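PDB 4V1T: LYND from Lyngbya aestuarii, which probably acts as an ATP-dependent YcaO cyclodehydratase that closes cysteine side chains of a precursor peptide into thiazoline heterocycles, binding nucleotide and magnesium. Local coordinates for residues B[450-455]-B[483-488]; B[490-495]-B[514-519]; B[190-195]-B[257-262]; B[114-119]-B[129-134]. All blocks are in the same frame, centred on the assembly; numbering follows the deposited sequence.

Contact 1: residues B[450-455]-B[483-488]; sequences AIHPEQ and QRFDAS
Two consecutive residues, H452 and P453, meet the single ring of F485 in two different ways. The ring turns its edge to the imidazole face of H452 in a T-shaped pair, with centroids 5.0 Å apart and planes 83° apart; F485 CD2 comes closest, 3.4 Å from H452 NE2. P453 works on the ring's face instead: its CG makes a CH-pi contact 3.8 Å from the centroid of the F485 ring. The phenylalanine reaches this corner because its CG stands anti to the backbone N (chi1 177°). At the exposed margin E454 and R484 form a lopsided salt bridge, R484 NH2 lying 3.2 Å from E454 OE1 with a bent, weak hydrogen bond and the two flat groups 63° apart; R484 also has a long, weak ion pair with D461. F524 adds a further edge-to-face partner to F485, and L443 touches both F485 and H452. A capping bond from E454 N to H452 ND1 (3.2 Å), lying in the ring plane, helps to fix the imidazole. With ND1 accepting, a neutral H452 would probably carry its proton on NE2, and the bond that helps hold the ring broadside to F485 also steadies the turn into helix 454-457.

Contact 2: residues B[490-495]-B[514-519]; sequences AIEWTP and YHYPLP
E492 and Y516 carry this contact between them, and it is tight at one point and sparse everywhere else. The tight point is the phenol oxygen: Y516 OH donates to E492 OE1 at a modelled 2.4 Å, shorter than a normal hydrogen bond, so the length is doubtful. The acceptor oxygen lies at the ring edge, in the plane of the phenol, while the carboxylate is turned 46° from that plane. With CG beside the backbone N (chi1 -71°) and the chain extended beyond it, the carboxylate reaches the phenol oxygen; E492 CB also passes 3.4 Å from Y516 OH. The looser part of this surface contact is a water bridge: the water accepts from E492 N at 3.0 Å and donates to Y516 OH at 2.8 Å. The hydroxyl is thus gripped twice, by a side chain and by a bridge to the strand backbone. An alanine in place of E492 removes the carboxylate, and the phenol would probably be left with the water as its link to this strand and be freer to shift. A long, weak ion pair links E492 OE1 with R438. The interface buries just 88 Å², and the tyrosine has further neighbours outside it: its ring meets F432 edge-to-face and rests on T509 and A510 of helix 509-512, while strand 491-498 pairs antiparallel with 439-441, 503-508 and 716-719.

Contact 3: residues B[190-195]-B[257-262]; sequences LWLGPV and LQFAAT
L192 forks over helix 257-262 and gives each methyl a different task. CD2 settles on the face of the F259 ring, a CH-pi contact 3.8 Å from the centroid and 17° off the ring normal. CD1 reaches the helix backbone beside the ring, with L192 CD1 3.8 Å from A260 CB and equally near A260 CA. Two residues earlier on the same side of the strand, L190 CD2 approaches F259 CD2 obliquely at 3.8 Å, and the aromatic ring thereby spans both leucines. L192 can straddle in this way because its CG is anti to the backbone N (chi1 176°), sending the branch out from the strand. A second shell fixes these groups: V183 of strand 180-184 touches both leucines, whose backbones bond to L293 and I291 of strand 289-294. On other flanks of the helix, helix 124-135 packs against L257 and Q258. L298 of the second subunit also packs on F259, and S251 of that subunit hydrogen-bonds T262. The strand and helix axes run nearly parallel, 19° apart and 9.5 Å at closest approach. Such a buried helix laid along a mixed sheet is the layered packing of an alpha/beta domain, consistent with the E1-like region of this family.

Contact 4: residues B[114-119]-B[129-134]; sequences VTLTPV and ALTTAL
The beta-alpha-beta unit of strand 114-118, helix 124-135 and strand 141-142 closes on itself where L116 packs into the helix that crosses over the sheet. Strand and helix run nearly antiparallel, their axes 160° apart in direction and 10.2 Å at closest approach, as expected when a crossover returns along its sheet. With CG beside the backbone N (chi1 -51°), L116 points its fork at the helix, one methyl going to L130 and T131 and the other to L134. CD2 meets L134 CD1 at 4.0 Å, the two side chains sliding past each other in opposite directions. CD1 crosses L130 obliquely, 4.0 Å from L130 CD2, and also abuts T131 OG1 at 3.3 Å. V155 of strand 154-157 and V141 of strand 141-142 touch L116 as well, while L130 and L134 have further cover from L157 and I139. An alanine in place of L116 takes away both methyls, which would probably open a gap between L130, L134 and the strand. T131 OG1 is the one polar side-chain atom among the contacts of L116, and it is satisfied within its own helix by a hydrogen bond to V127 O. The methyl beside that oxygen therefore costs it no partner, and across the interface the side chains meet through van der Waals packing, chiefly apolar.

How the contacts relate
The four contacts form two pairs in different parts of the chain. Contacts 1 and 2, with centres 12 Å apart, share the YcaO region: F485 CE1 of contact 1 lies 3.2 Å from I491 CD1 of contact 2, and W493 lies against A450 and I451. Contacts 3 and 4, centres 11 Å apart, build on one mixed sheet, their helices meeting where L257 CD1 packs 3.8 Å from A129 CB. Between the pairs there is no touch; contacts 2 and 3 come nearest, about 22 Å between closest atoms. The zinc ion sits on C203, C206, C311 and C314, two of them following strand 189-196 of contact 3 in the sequence.

Contact 1: residues B[450-455]-B[483-488]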
loop_
_atom_site.group_PDB
_atom_site.type_symbol
_atom_site.label_atom_id
_atom_site.label_comp_id
_atom_site.label_asym_id
_atom_site.label_seq_id
_atom_site.Cartn_x
_atom_site.Cartn_y
_atom_site.Cartn_z
ATOM N N ALA B 450 19.070 -37.804 23.752
ATOM C CA ALA B 450 18.294 -38.118 22.562
ATOM C C ALA B 450 16.835 -38.355 22.904
ATOM O O ALA B 450 16.523 -38.920 23.949
ATOM C CB ALA B 450 18.867 -39.344 21.873
ATOM N N ILE B 451 15.952 -37.910 22.011
ATOM C CA ILE B 451 14.519 -38.164 22.111
ATOM C C ILE B 451 14.069 -39.037 20.942
ATOM O O ILE B 451 14.203 -38.657 19.780
ATOM C CB ILE B 451 13.733 -36.845 22.151
ATOM C CG1 ILE B 451 13.909 -36.204 23.530
ATOM C CG2 ILE B 451 12.247 -37.080 21.891
ATOM C CD1 ILE B 451 13.690 -34.727 23.553
ATOM N N HIS B 452 13.563 -40.221 21.261
ATOM C CA HIS B 452 13.112 -41.159 20.245
ATOM C C HIS B 452 11.966 -40.515 19.459
ATOM O O HIS B 452 11.061 -39.941 20.057
ATOM C CB HIS B 452 12.654 -42.466 20.889
ATOM C CG HIS B 452 12.610 -43.625 19.946
ATOM N ND1 HIS B 452 11.641 -43.765 18.977
ATOM C CD2 HIS B 452 13.413 -44.706 19.829
ATOM C CE1 HIS B 452 11.847 -44.882 18.304
ATOM N NE2 HIS B 452 12.917 -45.473 18.803
ATOM N N PRO B 453 12.011 -40.593 18.114
ATOM C CA PRO B 453 10.968 -39.949 17.310
ATOM C C PRO B 453 9.550 -40.405 17.661
ATOM O O PRO B 453 8.610 -39.637 17.505
ATOM C CB PRO B 453 11.336 -40.341 15.872
ATOM C CG PRO B 453 12.262 -41.500 15.994
ATOM C CD PRO B 453 13.004 -41.276 17.269
ATOM N N GLU B 454 9.402 -41.632 18.150
ATOM C CA GLU B 454 8.084 -42.170 18.481
ATOM C C GLU B 454 7.450 -41.485 19.682
ATOM O O GLU B 454 6.236 -41.527 19.856
ATOM C CB GLU B 454 8.173 -43.678 18.736
ATOM C CG GLU B 454 8.514 -44.477 17.489
ATOM C CD GLU B 454 8.451 -45.982 17.715
ATOM O OE1 GLU B 454 7.659 -46.444 18.564
ATOM O OE2 GLU B 454 9.193 -46.706 17.037
ATOM N N GLN B 455 8.267 -40.841 20.507
ATOM C CA GLN B 455 7.753 -40.047 21.620
ATOM C C GLN B 455 6.989 -38.809 21.126
ATOM O O GLN B 455 6.146 -38.249 21.833
ATOM C CB GLN B 455 8.898 -39.608 22.525
ATOM C CG GLN B 455 9.504 -40.728 23.341
ATOM C CD GLN B 455 10.585 -40.222 24.264
ATOM O OE1 GLN B 455 10.325 -39.399 25.146
ATOM N NE2 GLN B 455 11.814 -40.695 24.058
ATOM N N GLN B 483 7.502 -45.229 8.072
ATOM C CA GLN B 483 8.155 -46.480 8.432
ATOM C C GLN B 483 8.662 -46.366 9.867
ATOM O O GLN B 483 8.756 -45.264 10.416
ATOM C CB GLN B 483 9.315 -46.790 7.481
ATOM C CG GLN B 483 8.933 -46.864 6.009
ATOM C CD GLN B 483 10.141 -46.881 5.098
ATOM O OE1 GLN B 483 11.253 -47.150 5.537
ATOM N NE2 GLN B 483 9.929 -46.585 3.823
ATOM N N ARG B 484 8.993 -47.498 10.478
ATOM C CA ARG B 484 9.489 -47.478 11.842
ATOM C C ARG B 484 10.901 -46.941 11.890
ATOM O O ARG B 484 11.638 -47.005 10.924
ATOM C CB ARG B 484 9.429 -48.872 12.482
ATOM C CG ARG B 484 8.034 -49.250 12.954
ATOM C CD ARG B 484 8.069 -50.310 14.026
ATOM N NE ARG B 484 7.902 -49.742 15.362
ATOM C CZ ARG B 484 6.796 -49.824 16.103
ATOM N NH1 ARG B 484 5.714 -50.457 15.667
ATOM N NH2 ARG B 484 6.779 -49.272 17.302
ATOM N N PHE B 485 11.264 -46.397 13.036
ATOM C CA PHE B 485 12.601 -45.890 13.246
ATOM C C PHE B 485 13.571 -47.006 13.625
ATOM O O PHE B 485 13.510 -47.528 14.734
ATOM C CB PHE B 485 12.567 -44.851 14.346
ATOM C CG PHE B 485 13.909 -44.303 14.689
ATOM C CD1 PHE B 485 14.566 -43.487 13.803
ATOM C CD2 PHE B 485 14.505 -44.594 15.902
ATOM C CE1 PHE B 485 15.796 -42.973 14.109
ATOM C CE2 PHE B 485 15.741 -44.081 16.218
ATOM C CZ PHE B 485 16.391 -43.272 15.318
ATOM N N ASP B 486 14.450 -47.376 12.697
ATOM C CA ASP B 486 15.539 -48.321 12.982
ATOM C C ASP B 486 16.641 -47.639 13.795
ATOM O O ASP B 486 17.505 -46.940 13.250
ATOM C CB ASP B 486 16.109 -48.893 11.685
ATOM C CG ASP B 486 17.158 -49.969 11.928
ATOM O OD1 ASP B 486 17.311 -50.415 13.081
ATOM O OD2 ASP B 486 17.825 -50.376 10.958
ATOM N N ALA B 487 16.613 -47.858 15.105
ATOM C CA ALA B 487 17.529 -47.189 16.020
ATOM C C ALA B 487 18.982 -47.609 15.801
ATOM O O ALA B 487 19.903 -46.960 16.305
ATOM C CB ALA B 487 17.116 -47.457 17.453
ATOM N N SER B 488 19.194 -48.686 15.050
ATOM C CA SER B 488 20.547 -49.138 14.748
ATOM C C SER B 488 21.211 -48.229 13.716
ATOM O O SER B 488 22.428 -48.202 13.607
ATOM C CB SER B 488 20.533 -50.580 14.241
ATOM O OG SER B 488 20.011 -50.647 12.929
#

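Contact 2: residues B[490-495]-B[514-519]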
loop_
_atom_site.group_PDB
_atom_site.type_symbol
_atom_site.label_atom_id
_atom_site.label_comp_id
_atom_site.label_asym_id
_atom_site.label_seq_id
_atom_site.Cartn_x
_atom_site.Cartn_y
_atom_site.Cartn_z
ATOM N N ALA B 490 22.672 -44.943 11.982
ATOM C CA ALA B 490 23.210 -43.623 12.251
ATOM C C ALA B 490 22.362 -42.624 11.474
ATOM O O ALA B 490 22.003 -42.864 10.327
ATOM C CB ALA B 490 24.666 -43.530 11.845
ATOM N N ILE B 491 22.030 -41.510 12.114
ATOM C CA ILE B 491 21.148 -40.508 11.517
ATOM C C ILE B 491 21.604 -39.130 11.936
ATOM O O ILE B 491 22.493 -38.994 12.769
ATOM C CB ILE B 491 19.689 -40.704 11.951
ATOM C CG1 ILE B 491 19.585 -40.551 13.469
ATOM C CG2 ILE B 491 19.181 -42.071 11.483
ATOM C CD1 ILE B 491 18.225 -40.822 14.014
ATOM N N GLU B 492 20.991 -38.107 11.353
ATOM C CA GLU B 492 21.298 -36.727 11.720
ATOM C C GLU B 492 20.343 -36.225 12.791
ATOM O O GLU B 492 19.129 -36.189 12.586
ATOM C CB GLU B 492 21.253 -35.832 10.488
ATOM C CG GLU B 492 22.427 -36.087 9.547
ATOM C CD GLU B 492 22.474 -35.138 8.370
ATOM O OE1 GLU B 492 21.399 -34.719 7.890
ATOM O OE2 GLU B 492 23.588 -34.814 7.916
ATOM N N TRP B 493 20.900 -35.876 13.950
ATOM C CA TRP B 493 20.116 -35.304 15.040
ATOM C C TRP B 493 20.340 -33.801 15.090
ATOM O O TRP B 493 21.447 -33.326 14.824
ATOM C CB TRP B 493 20.490 -35.920 16.384
ATOM C CG TRP B 493 20.316 -37.407 16.476
ATOM C CD1 TRP B 493 21.171 -38.364 16.007
ATOM C CD2 TRP B 493 19.236 -38.111 17.107
ATOM N NE1 TRP B 493 20.683 -39.618 16.301
ATOM C CE2 TRP B 493 19.498 -39.488 16.973
ATOM C CE3 TRP B 493 18.072 -37.710 17.764
ATOM C CZ2 TRP B 493 18.636 -40.466 17.478
ATOM C CZ3 TRP B 493 17.221 -38.676 18.258
ATOM C CH2 TRP B 493 17.505 -40.041 18.111
ATOM N N THR B 494 19.285 -33.060 15.412
ATOM C CA THR B 494 19.368 -31.610 15.530
ATOM C C THR B 494 19.238 -31.204 16.997
ATOM O O THR B 494 18.311 -31.644 17.671
ATOM C CB THR B 494 18.279 -30.915 14.692
ATOM O OG1 THR B 494 18.669 -30.923 13.312
ATOM C CG2 THR B 494 18.076 -29.469 15.130
ATOM N N PRO B 495 20.166 -30.367 17.497
ATOM C CA PRO B 495 20.048 -29.911 18.878
ATOM C C PRO B 495 18.832 -29.026 19.082
ATOM O O PRO B 495 18.566 -28.142 18.267
ATOM C CB PRO B 495 21.339 -29.115 19.104
ATOM C CG PRO B 495 21.737 -28.656 17.752
ATOM C CD PRO B 495 21.342 -29.774 16.830
ATOM N N TYR B 514 10.950 -29.009 7.476
ATOM C CA TYR B 514 10.179 -29.518 6.346
ATOM C C TYR B 514 11.089 -30.118 5.285
ATOM O O TYR B 514 12.195 -29.621 5.042
ATOM C CB TYR B 514 9.342 -28.404 5.690
ATOM C CG TYR B 514 8.295 -27.777 6.579
ATOM C CD1 TYR B 514 7.418 -28.559 7.307
ATOM C CD2 TYR B 514 8.184 -26.391 6.686
ATOM C CE1 TYR B 514 6.460 -27.989 8.116
ATOM C CE2 TYR B 514 7.232 -25.814 7.498
ATOM C CZ TYR B 514 6.369 -26.617 8.204
ATOM O OH TYR B 514 5.410 -26.040 9.003
ATOM N N HIS B 515 10.593 -31.165 4.633
ATOM C CA HIS B 515 11.229 -31.735 3.461
ATOM C C HIS B 515 12.687 -32.107 3.693
ATOM O O HIS B 515 13.532 -31.840 2.853
ATOM C CB HIS B 515 11.114 -30.777 2.266
ATOM C CG HIS B 515 9.704 -30.415 1.922
ATOM N ND1 HIS B 515 9.131 -29.221 2.297
ATOM C CD2 HIS B 515 8.742 -31.104 1.263
ATOM C CE1 HIS B 515 7.881 -29.181 1.872
ATOM N NE2 HIS B 515 7.620 -30.312 1.243
ATOM N N TYR B 516 12.974 -32.727 4.836
ATOM C CA TYR B 516 14.288 -33.313 5.068
ATOM C C TYR B 516 14.342 -34.619 4.307
ATOM O O TYR B 516 13.492 -35.466 4.510
ATOM C CB TYR B 516 14.526 -33.560 6.553
ATOM C CG TYR B 516 15.832 -34.256 6.839
ATOM C CD1 TYR B 516 17.017 -33.535 6.952
ATOM C CD2 TYR B 516 15.887 -35.634 6.983
ATOM C CE1 TYR B 516 18.218 -34.170 7.201
ATOM C CE2 TYR B 516 17.085 -36.273 7.236
ATOM C CZ TYR B 516 18.245 -35.532 7.343
ATOM O OH TYR B 516 19.438 -36.145 7.588
ATOM N N PRO B 517 15.341 -34.803 3.436
ATOM C CA PRO B 517 15.348 -36.040 2.652
ATOM C C PRO B 517 15.836 -37.256 3.446
ATOM O O PRO B 517 16.910 -37.203 4.056
ATOM C CB PRO B 517 16.320 -35.727 1.503
ATOM C CG PRO B 517 16.996 -34.420 1.855
ATOM C CD PRO B 517 16.591 -34.050 3.252
ATOM N N LEU B 518 15.041 -38.320 3.439
ATOM C CA LEU B 518 15.432 -39.600 4.036
ATOM C C LEU B 518 15.560 -40.670 2.961
ATOM O O LEU B 518 14.899 -40.590 1.932
ATOM C CB LEU B 518 14.413 -40.035 5.087
ATOM C CG LEU B 518 14.419 -39.243 6.397
ATOM C CD1 LEU B 518 13.270 -39.680 7.280
ATOM C CD2 LEU B 518 15.736 -39.419 7.140
ATOM N N PRO B 519 16.427 -41.672 3.185
ATOM C CA PRO B 519 16.492 -42.788 2.237
ATOM C C PRO B 519 15.147 -43.509 2.129
ATOM O O PRO B 519 14.421 -43.557 3.116
ATOM C CB PRO B 519 17.559 -43.709 2.841
ATOM C CG PRO B 519 18.365 -42.828 3.733
ATOM C CD PRO B 519 17.412 -41.812 4.272
HETATM O O HOH W 1 18.918 -38.409 9.184
#

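Contact 3: residues B[190-195]-B[257-262]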
loop_
_atom_site.group_PDB
_atom_site.type_symbol
_atom_site.label_atom_id
_atom_site.label_comp_id
_atom_site.label_asym_id
_atom_site.label_seq_id
_atom_site.Cartn_x
_atom_site.Cartn_y
_atom_site.Cartn_z
ATOM N N LEU B 190 10.793 -7.460 -18.836
ATOM C CA LEU B 190 12.148 -6.970 -18.664
ATOM C C LEU B 190 12.581 -7.189 -17.234
ATOM O O LEU B 190 11.865 -6.810 -16.315
ATOM C CB LEU B 190 12.242 -5.481 -19.024
ATOM C CG LEU B 190 13.461 -4.706 -18.496
ATOM C CD1 LEU B 190 14.755 -5.184 -19.137
ATOM C CD2 LEU B 190 13.287 -3.214 -18.702
ATOM N N TRP B 191 13.741 -7.817 -17.047
ATOM C CA TRP B 191 14.412 -7.818 -15.745
ATOM C C TRP B 191 15.620 -6.910 -15.860
ATOM O O TRP B 191 16.399 -7.012 -16.805
ATOM C CB TRP B 191 14.862 -9.209 -15.313
ATOM C CG TRP B 191 13.763 -10.185 -15.056
ATOM C CD1 TRP B 191 12.571 -10.283 -15.719
ATOM C CD2 TRP B 191 13.762 -11.211 -14.063
ATOM N NE1 TRP B 191 11.822 -11.310 -15.190
ATOM C CE2 TRP B 191 12.533 -11.900 -14.178
ATOM C CE3 TRP B 191 14.680 -11.618 -13.087
ATOM C CZ2 TRP B 191 12.198 -12.978 -13.351
ATOM C CZ3 TRP B 191 14.349 -12.684 -12.267
ATOM C CH2 TRP B 191 13.115 -13.354 -12.404
ATOM N N LEU B 192 15.766 -6.022 -14.889
ATOM C CA LEU B 192 16.838 -5.045 -14.883
ATOM C C LEU B 192 17.449 -4.985 -13.481
ATOM O O LEU B 192 16.777 -4.671 -12.513
ATOM C CB LEU B 192 16.294 -3.683 -15.321
ATOM C CG LEU B 192 17.246 -2.495 -15.293
ATOM C CD1 LEU B 192 18.438 -2.708 -16.207
ATOM C CD2 LEU B 192 16.507 -1.220 -15.672
ATOM N N GLY B 193 18.734 -5.297 -13.388
ATOM C CA GLY B 193 19.422 -5.345 -12.112
ATOM C C GLY B 193 19.470 -6.770 -11.591
ATOM O O GLY B 193 18.912 -7.682 -12.207
ATOM N N PRO B 194 20.136 -6.973 -10.456
ATOM C CA PRO B 194 20.791 -5.903 -9.710
ATOM C C PRO B 194 22.180 -5.571 -10.211
ATOM O O PRO B 194 22.718 -6.255 -11.090
ATOM C CB PRO B 194 20.879 -6.489 -8.312
ATOM C CG PRO B 194 21.134 -7.930 -8.563
ATOM C CD PRO B 194 20.359 -8.283 -9.817
ATOM N N VAL B 195 22.737 -4.502 -9.653
ATOM C CA VAL B 195 24.166 -4.297 -9.653
ATOM C C VAL B 195 24.711 -5.061 -8.453
ATOM O O VAL B 195 24.355 -4.761 -7.313
ATOM C CB VAL B 195 24.545 -2.805 -9.544
ATOM C CG1 VAL B 195 26.028 -2.635 -9.217
ATOM C CG2 VAL B 195 24.200 -2.081 -10.833
ATOM N N LEU B 257 16.883 -2.176 -23.388
ATOM C CA LEU B 257 18.298 -1.845 -23.541
ATOM C C LEU B 257 18.580 -0.360 -23.270
ATOM O O LEU B 257 19.615 -0.005 -22.708
ATOM C CB LEU B 257 18.761 -2.221 -24.942
ATOM C CG LEU B 257 18.708 -3.718 -25.278
ATOM C CD1 LEU B 257 19.065 -3.950 -26.739
ATOM C CD2 LEU B 257 19.609 -4.533 -24.370
ATOM N N GLN B 258 17.657 0.504 -23.673
ATOM C CA GLN B 258 17.804 1.940 -23.452
ATOM C C GLN B 258 17.615 2.247 -21.968
ATOM O O GLN B 258 18.340 3.044 -21.379
ATOM C CB GLN B 258 16.796 2.720 -24.305
ATOM C CG GLN B 258 17.016 2.597 -25.813
ATOM C CD GLN B 258 18.242 3.337 -26.300
ATOM O OE1 GLN B 258 18.937 4.001 -25.527
ATOM N NE2 GLN B 258 18.516 3.226 -27.587
ATOM N N PHE B 259 16.629 1.588 -21.372
ATOM C CA PHE B 259 16.398 1.651 -19.938
ATOM C C PHE B 259 17.656 1.197 -19.193
ATOM O O PHE B 259 18.099 1.833 -18.242
ATOM C CB PHE B 259 15.201 0.768 -19.589
ATOM C CG PHE B 259 14.560 1.056 -18.262
ATOM C CD1 PHE B 259 15.193 1.806 -17.287
ATOM C CD2 PHE B 259 13.303 0.537 -17.986
ATOM C CE1 PHE B 259 14.582 2.040 -16.068
ATOM C CE2 PHE B 259 12.692 0.760 -16.772
ATOM C CZ PHE B 259 13.328 1.518 -15.813
ATOM N N ALA B 260 18.242 0.098 -19.639
ATOM C CA ALA B 260 19.467 -0.402 -19.029
ATOM C C ALA B 260 20.607 0.609 -19.182
ATOM O O ALA B 260 21.403 0.808 -18.261
ATOM C CB ALA B 260 19.856 -1.729 -19.639
ATOM N N ALA B 261 20.688 1.241 -20.349
ATOM C CA ALA B 261 21.733 2.232 -20.598
ATOM C C ALA B 261 21.676 3.379 -19.572
ATOM O O ALA B 261 22.701 3.791 -19.029
ATOM C CB ALA B 261 21.616 2.782 -22.012
ATOM N N THR B 262 20.470 3.866 -19.307
ATOM C CA THR B 262 20.257 4.934 -18.340
ATOM C C THR B 262 20.724 4.530 -16.945
ATOM O O THR B 262 21.399 5.295 -16.256
ATOM C CB THR B 262 18.767 5.320 -18.283
ATOM O OG1 THR B 262 18.353 5.786 -19.569
ATOM C CG2 THR B 262 18.520 6.412 -17.252
#

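Contact 4: residues B[114-119]-B[129-134]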
loop_
_atom_site.group_PDB
_atom_site.type_symbol
_atom_site.label_atom_id
_atom_site.label_comp_id
_atom_site.label_asym_id
_atom_site.label_seq_id
_atom_site.Cartn_x
_atom_site.Cartn_y
_atom_site.Cartn_z
ATOM N N VAL B 114 33.032 0.444 -19.942
ATOM C CA VAL B 114 32.217 -0.660 -19.443
ATOM C C VAL B 114 32.443 -1.894 -20.332
ATOM O O VAL B 114 32.868 -1.765 -21.486
ATOM C CB VAL B 114 30.732 -0.234 -19.430
ATOM C CG1 VAL B 114 29.781 -1.391 -19.678
ATOM C CG2 VAL B 114 30.400 0.458 -18.116
ATOM N N THR B 115 32.183 -3.085 -19.793
ATOM C CA THR B 115 32.220 -4.310 -20.592
ATOM C C THR B 115 30.844 -4.943 -20.645
ATOM O O THR B 115 30.104 -4.910 -19.657
ATOM C CB THR B 115 33.233 -5.344 -20.048
ATOM O OG1 THR B 115 32.895 -5.704 -18.705
ATOM C CG2 THR B 115 34.647 -4.777 -20.084
ATOM N N LEU B 116 30.504 -5.492 -21.812
ATOM C CA LEU B 116 29.274 -6.258 -22.001
ATOM C C LEU B 116 29.626 -7.734 -22.174
ATOM O O LEU B 116 30.623 -8.064 -22.815
ATOM C CB LEU B 116 28.493 -5.771 -23.225
ATOM C CG LEU B 116 28.226 -4.269 -23.328
ATOM C CD1 LEU B 116 27.220 -3.995 -24.440
ATOM C CD2 LEU B 116 27.740 -3.680 -22.013
ATOM N N THR B 117 28.800 -8.610 -21.602
ATOM C CA THR B 117 29.023 -10.054 -21.679
ATOM C C THR B 117 27.693 -10.786 -21.874
ATOM O O THR B 117 26.854 -10.784 -20.985
ATOM C CB THR B 117 29.710 -10.596 -20.405
ATOM O OG1 THR B 117 30.818 -9.753 -20.043
ATOM C CG2 THR B 117 30.204 -12.026 -20.625
ATOM N N PRO B 118 27.489 -11.409 -23.042
ATOM C CA PRO B 118 26.271 -12.206 -23.195
ATOM C C PRO B 118 26.364 -13.571 -22.521
ATOM O O PRO B 118 27.448 -14.101 -22.312
ATOM C CB PRO B 118 26.161 -12.379 -24.707
ATOM C CG PRO B 118 27.590 -12.402 -25.161
ATOM C CD PRO B 118 28.295 -11.397 -24.277
ATOM N N VAL B 119 25.207 -14.124 -22.192
ATOM C CA VAL B 119 25.103 -15.442 -21.594
ATOM C C VAL B 119 23.786 -16.045 -22.090
ATOM O O VAL B 119 22.821 -15.319 -22.363
ATOM C CB VAL B 119 25.166 -15.377 -20.042
ATOM C CG1 VAL B 119 24.016 -14.581 -19.483
ATOM C CG2 VAL B 119 25.172 -16.767 -19.428
ATOM N N ALA B 129 23.458 -3.510 -30.038
ATOM C CA ALA B 129 22.441 -2.481 -29.848
ATOM C C ALA B 129 22.633 -1.751 -28.522
ATOM O O ALA B 129 22.533 -0.520 -28.464
ATOM C CB ALA B 129 21.046 -3.086 -29.911
ATOM N N LEU B 130 22.891 -2.508 -27.459
ATOM C CA LEU B 130 23.148 -1.911 -26.157
ATOM C C LEU B 130 24.396 -1.050 -26.227
ATOM O O LEU B 130 24.446 0.006 -25.622
ATOM C CB LEU B 130 23.305 -2.977 -25.071
ATOM C CG LEU B 130 23.598 -2.453 -23.655
ATOM C CD1 LEU B 130 22.525 -1.467 -23.199
ATOM C CD2 LEU B 130 23.701 -3.592 -22.664
ATOM N N THR B 131 25.393 -1.524 -26.975
ATOM C CA THR B 131 26.644 -0.793 -27.169
ATOM C C THR B 131 26.349 0.560 -27.799
ATOM O O THR B 131 26.861 1.590 -27.357
ATOM C CB THR B 131 27.639 -1.586 -28.051
ATOM O OG1 THR B 131 28.005 -2.808 -27.393
ATOM C CG2 THR B 131 28.896 -0.770 -28.345
ATOM N N THR B 132 25.506 0.548 -28.823
ATOM C CA THR B 132 25.086 1.770 -29.486
ATOM C C THR B 132 24.318 2.677 -28.527
ATOM O O THR B 132 24.550 3.889 -28.467
ATOM C CB THR B 132 24.218 1.447 -30.716
ATOM O OG1 THR B 132 24.972 0.622 -31.601
ATOM C CG2 THR B 132 23.799 2.720 -31.461
ATOM N N ALA B 133 23.424 2.086 -27.750
ATOM C CA ALA B 133 22.648 2.844 -26.791
ATOM C C ALA B 133 23.562 3.556 -25.802
ATOM O O ALA B 133 23.355 4.729 -25.482
ATOM C CB ALA B 133 21.692 1.933 -26.059
ATOM N N LEU B 134 24.574 2.848 -25.317
ATOM C CA LEU B 134 25.520 3.423 -24.370
ATOM C C LEU B 134 26.352 4.535 -25.009
ATOM O O LEU B 134 26.617 5.572 -24.386
ATOM C CB LEU B 134 26.440 2.337 -23.808
ATOM C CG LEU B 134 25.782 1.403 -22.790
ATOM C CD1 LEU B 134 26.570 0.107 -22.618
ATOM C CD2 LEU B 134 25.630 2.114 -21.465
#